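Local coordinates for protein IroE-like serine hydrolase (Shewanella oneidensis, PDB 3GFF) that is a putative serine hydrolase of the alpha/beta-hydrolase clan that probably cleaves ester bonds, at residues 83-88 against 108-113; 93-98 against 172-177. One frame throughout, in Å; residues are numbered along the deposited sequence.

Contact 1 of 2, residues 83-88 against 108-113; sequences NTNRMR and YQHTGG
Asn85 caps the short helix 86-89 and at the same time lies against His110, in the long loop that leads to helix 114-132 of this alpha/beta-hydrolase fold. Asn85 OD1 accepts from Arg88 N at 3.3 Å, the donor standing well above the carbonyl plane. The other branch of the amide, Asn85 ND2, sits over one face of the imidazole, 3.5 Å from His110 CG and displaced toward the rim, with the amide and ring planes 76° apart. The opposite face of that ring is covered by Gln109 CG. An alanine here lacks both branches of the amide and would probably cost Arg88 N its side-chain cap and His110 the amide nitrogen packed on its ring.

Met87, a selenomethionine in this crystal, curls back at chi2 and chi3 (-59° and -62°), and this brings its methyl over the face of Tyr108. Met87 CE stands 3.9 Å from the centroid of the Tyr108 ring as a CH-pi contact, while SE lies obliquely to it, completing a Met-aromatic pair. The same methyl presses on Thr111, with Met87 CE only 3.4 Å from Thr111 CG2, tighter than usual carbon packing.

Arg88 runs its aliphatic part past the backbone of His110, with Arg88 CG 3.3 Å from His110 O, before the guanidinium turns back over Asn85 CB and reaches Glu24 in a salt bridge. Outside the two segments, Thr91 OG1 hydrogen-bonds to both Met87 O and Gly112 N, tying the helix to the loop a second way. Gly113 occupies the N-cap position of helix 114-132, and a CB there would clash with Arg88 O. Its amide makes a weak hydrogen bond, Gly113 N to Arg88 O at 2.8 Å.

Contact 2 of 2, residues 93-98 against 172-177; sequences THTLVL and LWFDSP
Asp175 is the hub between two irregular loops, 93-98 and the type II beta turn from Trp173 to Ser176, and its two carboxylate oxygens serve different partners. OD2 accepts a very short hydrogen bond from Thr93, with Thr93 OG1 2.5 Å from Asp175 OD2 and the two side chains crossing at about a right angle. OD1 is reached through water 1, which donates to it and also hydrogen-bonds to Thr95 OG1. With OG1 anti to the backbone N of Thr95 (chi1 -176°), the same oxygen takes the N-H of Val97, closing an ST turn.

Phe174 meets the same loop at two points. Thr93 O lies at the ring edge, in its plane, 3.2 Å from Phe174 CE2; Thr95 CG2 packs 3.7 Å from Phe174 CZ. Beyond the ring, helix 146-156 supplies Phe146 and Leu149. A second water accepts from Asp175 N and donates to Val97 O, joining the backbones. Next door, Leu98 CD2 touches Trp173 CZ3 at 4.0 Å; that indole lies near a possible Ser-His-Asp triad and beside a bound imidazole, probably from the crystallisation liquor.

Both carboxylate oxygens of Asp175 are thus engaged, one by a hydroxyl and one by water, which is consistent with an ionised carboxylate whose rotation is probably restrained by the hydroxyl and the water.

Overall arrangement
The two contacts lie on the same side of the chain's centre, with their own centres 12 Å apart, and their segments alternate along the chain: 83-88, 93-98, 108-113, 172-177. Segments 93-98 and 108-113 both belong to the long connection between helices 86-89 and 114-132, and they join the contacts directly: Thr111 OG1 probably bonds to Thr95 O, and Thr111 O to His94 ND1. Tyr108 also packs on Leu98 and Trp173. Phe146 at the start of helix 146-156 touches Met87 of contact 1 and Trp173 and Phe174 of contact 2. The long connection is thereby held at both contacts, and Trp173 of contact 2 brings it near a possible Ser-His-Asp triad.

Contact 1 of 2, residues 83-88 against 108-113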
loop_
_atom_site.group_PDB
_atom_site.type_symbol
_atom_site.label_atom_id
_atom_site.label_comp_id
_atom_site.label_asym_id
_atom_site.label_seq_id
_atom_site.Cartn_x
_atom_site.Cartn_y
_atom_site.Cartn_z
ATOM N N ASN A 83 7.195 -11.312 -17.628
ATOM C CA ASN A 83 6.719 -11.474 -18.973
ATOM C C ASN A 83 7.830 -11.540 -20.021
ATOM O O ASN A 83 8.955 -11.061 -19.836
ATOM C CB ASN A 83 5.824 -10.293 -19.350
ATOM C CG ASN A 83 4.455 -10.402 -18.776
ATOM O OD1 ASN A 83 3.796 -11.416 -18.947
ATOM N ND2 ASN A 83 3.991 -9.348 -18.145
ATOM N N THR A 84 7.489 -12.187 -21.125
ATOM C CA THR A 84 8.315 -12.156 -22.315
ATOM C C THR A 84 7.301 -11.550 -23.324
ATOM O O THR A 84 7.274 -10.334 -23.523
ATOM C CB THR A 84 8.816 -13.536 -22.678
ATOM O OG1 THR A 84 7.712 -14.371 -23.007
ATOM C CG2 THR A 84 9.603 -14.157 -21.502
ATOM N N ASN A 85 6.415 -12.384 -23.880
ATOM C CA ASN A 85 5.349 -11.906 -24.774
ATOM C C ASN A 85 3.985 -11.853 -24.016
ATOM O O ASN A 85 3.207 -12.820 -23.946
ATOM C CB ASN A 85 5.294 -12.770 -26.034
ATOM C CG ASN A 85 4.440 -12.167 -27.143
ATOM O OD1 ASN A 85 3.581 -11.304 -26.912
ATOM N ND2 ASN A 85 4.641 -12.671 -28.351
ATOM N N ARG A 86 3.731 -10.699 -23.433
ATOM C CA ARG A 86 2.532 -10.441 -22.644
ATOM C C ARG A 86 1.210 -10.564 -23.423
ATOM O O ARG A 86 0.242 -11.119 -22.922
ATOM C CB ARG A 86 2.656 -9.042 -22.058
ATOM C CG ARG A 86 1.490 -8.589 -21.189
ATOM C CD ARG A 86 1.890 -7.384 -20.354
ATOM N NE ARG A 86 1.000 -7.281 -19.210
ATOM C CZ ARG A 86 -0.069 -6.489 -19.154
ATOM N NH1 ARG A 86 -0.366 -5.677 -20.178
ATOM N NH2 ARG A 86 -0.834 -6.495 -18.058
HETATM N N MSE A 87 1.153 -10.044 -24.640
HETATM C CA MSE A 87 -0.087 -10.161 -25.395
HETATM C C MSE A 87 -0.352 -11.617 -25.764
HETATM O O MSE A 87 -1.479 -12.006 -25.943
HETATM C CB MSE A 87 -0.102 -9.264 -26.632
HETATM C CG MSE A 87 -0.328 -7.760 -26.327
HETATM SE SE MSE A 87 -2.023 -7.402 -25.380
HETATM C CE MSE A 87 -3.121 -8.062 -26.799
ATOM N N ARG A 88 0.686 -12.417 -25.854
ATOM C CA ARG A 88 0.530 -13.804 -26.236
ATOM C C ARG A 88 0.037 -14.601 -25.057
ATOM O O ARG A 88 -0.925 -15.332 -25.194
ATOM C CB ARG A 88 1.852 -14.378 -26.730
ATOM C CG ARG A 88 1.813 -15.806 -27.279
ATOM C CD ARG A 88 3.231 -16.362 -27.330
ATOM N NE ARG A 88 3.793 -16.459 -25.984
ATOM C CZ ARG A 88 5.058 -16.752 -25.702
ATOM N NH1 ARG A 88 5.946 -16.984 -26.670
ATOM N NH2 ARG A 88 5.452 -16.812 -24.434
ATOM N N TYR A 108 -0.914 -8.010 -31.465
ATOM C CA TYR A 108 -2.222 -8.679 -31.407
ATOM C C TYR A 108 -2.226 -10.013 -32.152
ATOM O O TYR A 108 -3.039 -10.908 -31.829
ATOM C CB TYR A 108 -3.330 -7.774 -31.939
ATOM C CG TYR A 108 -3.944 -6.927 -30.859
ATOM C CD1 TYR A 108 -3.182 -6.033 -30.133
ATOM C CD2 TYR A 108 -5.286 -7.030 -30.567
ATOM C CE1 TYR A 108 -3.744 -5.266 -29.120
ATOM C CE2 TYR A 108 -5.869 -6.260 -29.583
ATOM C CZ TYR A 108 -5.093 -5.377 -28.856
ATOM O OH TYR A 108 -5.694 -4.652 -27.857
ATOM N N GLN A 109 -1.313 -10.146 -33.119
ATOM C CA GLN A 109 -1.167 -11.363 -33.918
ATOM C C GLN A 109 -0.834 -12.555 -33.055
ATOM O O GLN A 109 -1.073 -13.663 -33.463
ATOM C CB GLN A 109 -0.064 -11.213 -34.989
ATOM C CG GLN A 109 1.361 -11.154 -34.416
ATOM C CD GLN A 109 2.387 -10.584 -35.399
ATOM O OE1 GLN A 109 2.704 -11.204 -36.430
ATOM N NE2 GLN A 109 2.954 -9.407 -35.048
ATOM N N HIS A 110 -0.253 -12.331 -31.882
ATOM C CA HIS A 110 0.124 -13.457 -31.007
ATOM C C HIS A 110 -0.908 -13.803 -29.976
ATOM O O HIS A 110 -0.697 -14.733 -29.206
ATOM C CB HIS A 110 1.449 -13.155 -30.290
ATOM C CG HIS A 110 2.553 -12.789 -31.218
ATOM N ND1 HIS A 110 2.978 -11.492 -31.392
ATOM C CD2 HIS A 110 3.306 -13.548 -32.040
ATOM C CE1 HIS A 110 3.967 -11.469 -32.261
ATOM N NE2 HIS A 110 4.172 -12.704 -32.689
ATOM N N THR A 111 -2.001 -13.051 -29.936
ATOM C CA THR A 111 -3.023 -13.298 -28.922
ATOM C C THR A 111 -3.596 -14.719 -28.939
ATOM O O THR A 111 -3.593 -15.409 -29.982
ATOM C CB THR A 111 -4.154 -12.265 -28.986
ATOM O OG1 THR A 111 -4.653 -12.191 -30.326
ATOM C CG2 THR A 111 -3.652 -10.865 -28.571
ATOM N N GLY A 112 -4.012 -15.152 -27.749
ATOM C CA GLY A 112 -4.685 -16.419 -27.533
ATOM C C GLY A 112 -3.909 -17.487 -26.811
ATOM O O GLY A 112 -4.355 -18.635 -26.773
ATOM N N GLY A 113 -2.782 -17.121 -26.206
ATOM C CA GLY A 113 -1.901 -18.101 -25.576
ATOM C C GLY A 113 -2.024 -18.235 -24.074
ATOM O O GLY A 113 -1.156 -18.835 -23.425
#

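Contact 2 of 2, residues 93-98 against 172-177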
loop_
_atom_site.group_PDB
_atom_site.type_symbol
_atom_site.label_atom_id
_atom_site.label_comp_id
_atom_site.label_asym_id
_atom_site.label_seq_id
_atom_site.Cartn_x
_atom_site.Cartn_y
_atom_site.Cartn_z
ATOM N N THR A 93 -8.192 -15.609 -25.841
ATOM C CA THR A 93 -8.657 -15.761 -27.195
ATOM C C THR A 93 -7.828 -14.875 -28.131
ATOM O O THR A 93 -7.204 -13.899 -27.708
ATOM C CB THR A 93 -10.179 -15.439 -27.312
ATOM O OG1 THR A 93 -10.457 -14.119 -26.810
ATOM C CG2 THR A 93 -10.992 -16.447 -26.505
ATOM N N HIS A 94 -7.843 -15.254 -29.400
ATOM C CA HIS A 94 -7.146 -14.573 -30.456
ATOM C C HIS A 94 -8.060 -13.598 -31.205
ATOM O O HIS A 94 -9.150 -13.952 -31.617
ATOM C CB HIS A 94 -6.607 -15.596 -31.463
ATOM C CG HIS A 94 -5.954 -14.977 -32.664
ATOM N ND1 HIS A 94 -4.745 -14.317 -32.597
ATOM C CD2 HIS A 94 -6.356 -14.899 -33.961
ATOM C CE1 HIS A 94 -4.434 -13.858 -33.799
ATOM N NE2 HIS A 94 -5.408 -14.170 -34.636
ATOM N N THR A 95 -7.573 -12.377 -31.380
ATOM C CA THR A 95 -8.212 -11.349 -32.210
ATOM C C THR A 95 -7.121 -10.350 -32.576
ATOM O O THR A 95 -6.156 -10.168 -31.832
ATOM C CB THR A 95 -9.393 -10.602 -31.528
ATOM O OG1 THR A 95 -10.001 -9.687 -32.459
ATOM C CG2 THR A 95 -8.909 -9.815 -30.318
ATOM N N LEU A 96 -7.288 -9.725 -33.737
ATOM C CA LEU A 96 -6.381 -8.694 -34.240
ATOM C C LEU A 96 -6.967 -7.298 -34.039
ATOM O O LEU A 96 -6.332 -6.324 -34.437
ATOM C CB LEU A 96 -6.146 -8.898 -35.735
ATOM C CG LEU A 96 -5.489 -10.220 -36.158
ATOM C CD1 LEU A 96 -5.556 -10.433 -37.664
ATOM C CD2 LEU A 96 -4.046 -10.310 -35.606
ATOM N N VAL A 97 -8.141 -7.186 -33.412
ATOM C CA VAL A 97 -8.822 -5.910 -33.302
ATOM C C VAL A 97 -9.208 -5.506 -31.877
ATOM O O VAL A 97 -9.319 -6.339 -30.990
ATOM C CB VAL A 97 -10.137 -5.845 -34.192
ATOM C CG1 VAL A 97 -9.831 -5.948 -35.708
ATOM C CG2 VAL A 97 -11.164 -6.918 -33.767
ATOM N N LEU A 98 -9.368 -4.191 -31.694
ATOM C CA LEU A 98 -9.868 -3.604 -30.457
ATOM C C LEU A 98 -11.404 -3.735 -30.529
ATOM O O LEU A 98 -11.925 -4.053 -31.574
ATOM C CB LEU A 98 -9.468 -2.122 -30.363
ATOM C CG LEU A 98 -7.985 -1.786 -30.186
ATOM C CD1 LEU A 98 -7.621 -0.437 -30.780
ATOM C CD2 LEU A 98 -7.587 -1.878 -28.684
ATOM N N LEU A 172 -11.574 -7.004 -19.428
ATOM C CA LEU A 172 -12.667 -7.771 -20.019
ATOM C C LEU A 172 -13.049 -7.246 -21.403
ATOM O O LEU A 172 -13.719 -7.942 -22.169
ATOM C CB LEU A 172 -13.916 -7.773 -19.095
ATOM C CG LEU A 172 -13.806 -8.497 -17.734
ATOM C CD1 LEU A 172 -15.123 -8.366 -16.873
ATOM C CD2 LEU A 172 -13.523 -9.960 -17.966
ATOM N N TRP A 173 -12.675 -6.007 -21.712
ATOM C CA TRP A 173 -12.907 -5.460 -23.043
ATOM C C TRP A 173 -12.168 -6.264 -24.142
ATOM O O TRP A 173 -12.573 -6.265 -25.332
ATOM C CB TRP A 173 -12.507 -3.989 -23.099
ATOM C CG TRP A 173 -11.064 -3.764 -22.808
ATOM C CD1 TRP A 173 -10.526 -3.426 -21.614
ATOM C CD2 TRP A 173 -9.960 -3.909 -23.724
ATOM N NE1 TRP A 173 -9.160 -3.313 -21.725
ATOM C CE2 TRP A 173 -8.785 -3.623 -23.004
ATOM C CE3 TRP A 173 -9.858 -4.249 -25.079
ATOM C CZ2 TRP A 173 -7.523 -3.662 -23.583
ATOM C CZ3 TRP A 173 -8.606 -4.309 -25.655
ATOM C CH2 TRP A 173 -7.448 -4.004 -24.905
ATOM N N PHE A 174 -11.129 -7.007 -23.753
ATOM C CA PHE A 174 -10.368 -7.714 -24.748
ATOM C C PHE A 174 -11.246 -8.749 -25.441
ATOM O O PHE A 174 -11.897 -9.567 -24.790
ATOM C CB PHE A 174 -9.101 -8.344 -24.195
ATOM C CG PHE A 174 -8.331 -9.080 -25.235
ATOM C CD1 PHE A 174 -7.523 -8.408 -26.105
ATOM C CD2 PHE A 174 -8.510 -10.428 -25.406
ATOM C CE1 PHE A 174 -6.857 -9.071 -27.105
ATOM C CE2 PHE A 174 -7.835 -11.104 -26.393
ATOM C CZ PHE A 174 -6.993 -10.432 -27.228
ATOM N N ASP A 175 -11.277 -8.673 -26.770
ATOM C CA ASP A 175 -12.048 -9.576 -27.612
ATOM C C ASP A 175 -13.485 -9.682 -27.133
ATOM O O ASP A 175 -14.070 -10.770 -27.156
ATOM C CB ASP A 175 -11.360 -10.948 -27.699
ATOM C CG ASP A 175 -12.032 -11.889 -28.705
ATOM O OD1 ASP A 175 -12.730 -11.402 -29.611
ATOM O OD2 ASP A 175 -11.855 -13.119 -28.618
ATOM N N SER A 176 -14.043 -8.548 -26.703
ATOM C CA SER A 176 -15.453 -8.422 -26.330
ATOM C C SER A 176 -16.300 -8.144 -27.581
ATOM O O SER A 176 -15.882 -7.355 -28.457
ATOM C CB SER A 176 -15.692 -7.298 -25.326
ATOM O OG SER A 176 -15.165 -6.061 -25.782
ATOM N N PRO A 177 -17.529 -8.703 -27.621
ATOM C CA PRO A 177 -18.204 -9.482 -26.563
ATOM C C PRO A 177 -17.872 -10.977 -26.446
ATOM O O PRO A 177 -18.311 -11.616 -25.499
ATOM C CB PRO A 177 -19.690 -9.329 -26.949
ATOM C CG PRO A 177 -19.680 -9.264 -28.420
ATOM C CD PRO A 177 -18.386 -8.569 -28.814
HETATM O O HOH W 1 -12.338 -9.056 -31.095
HETATM O O HOH W 2 -10.737 -6.495 -28.754
#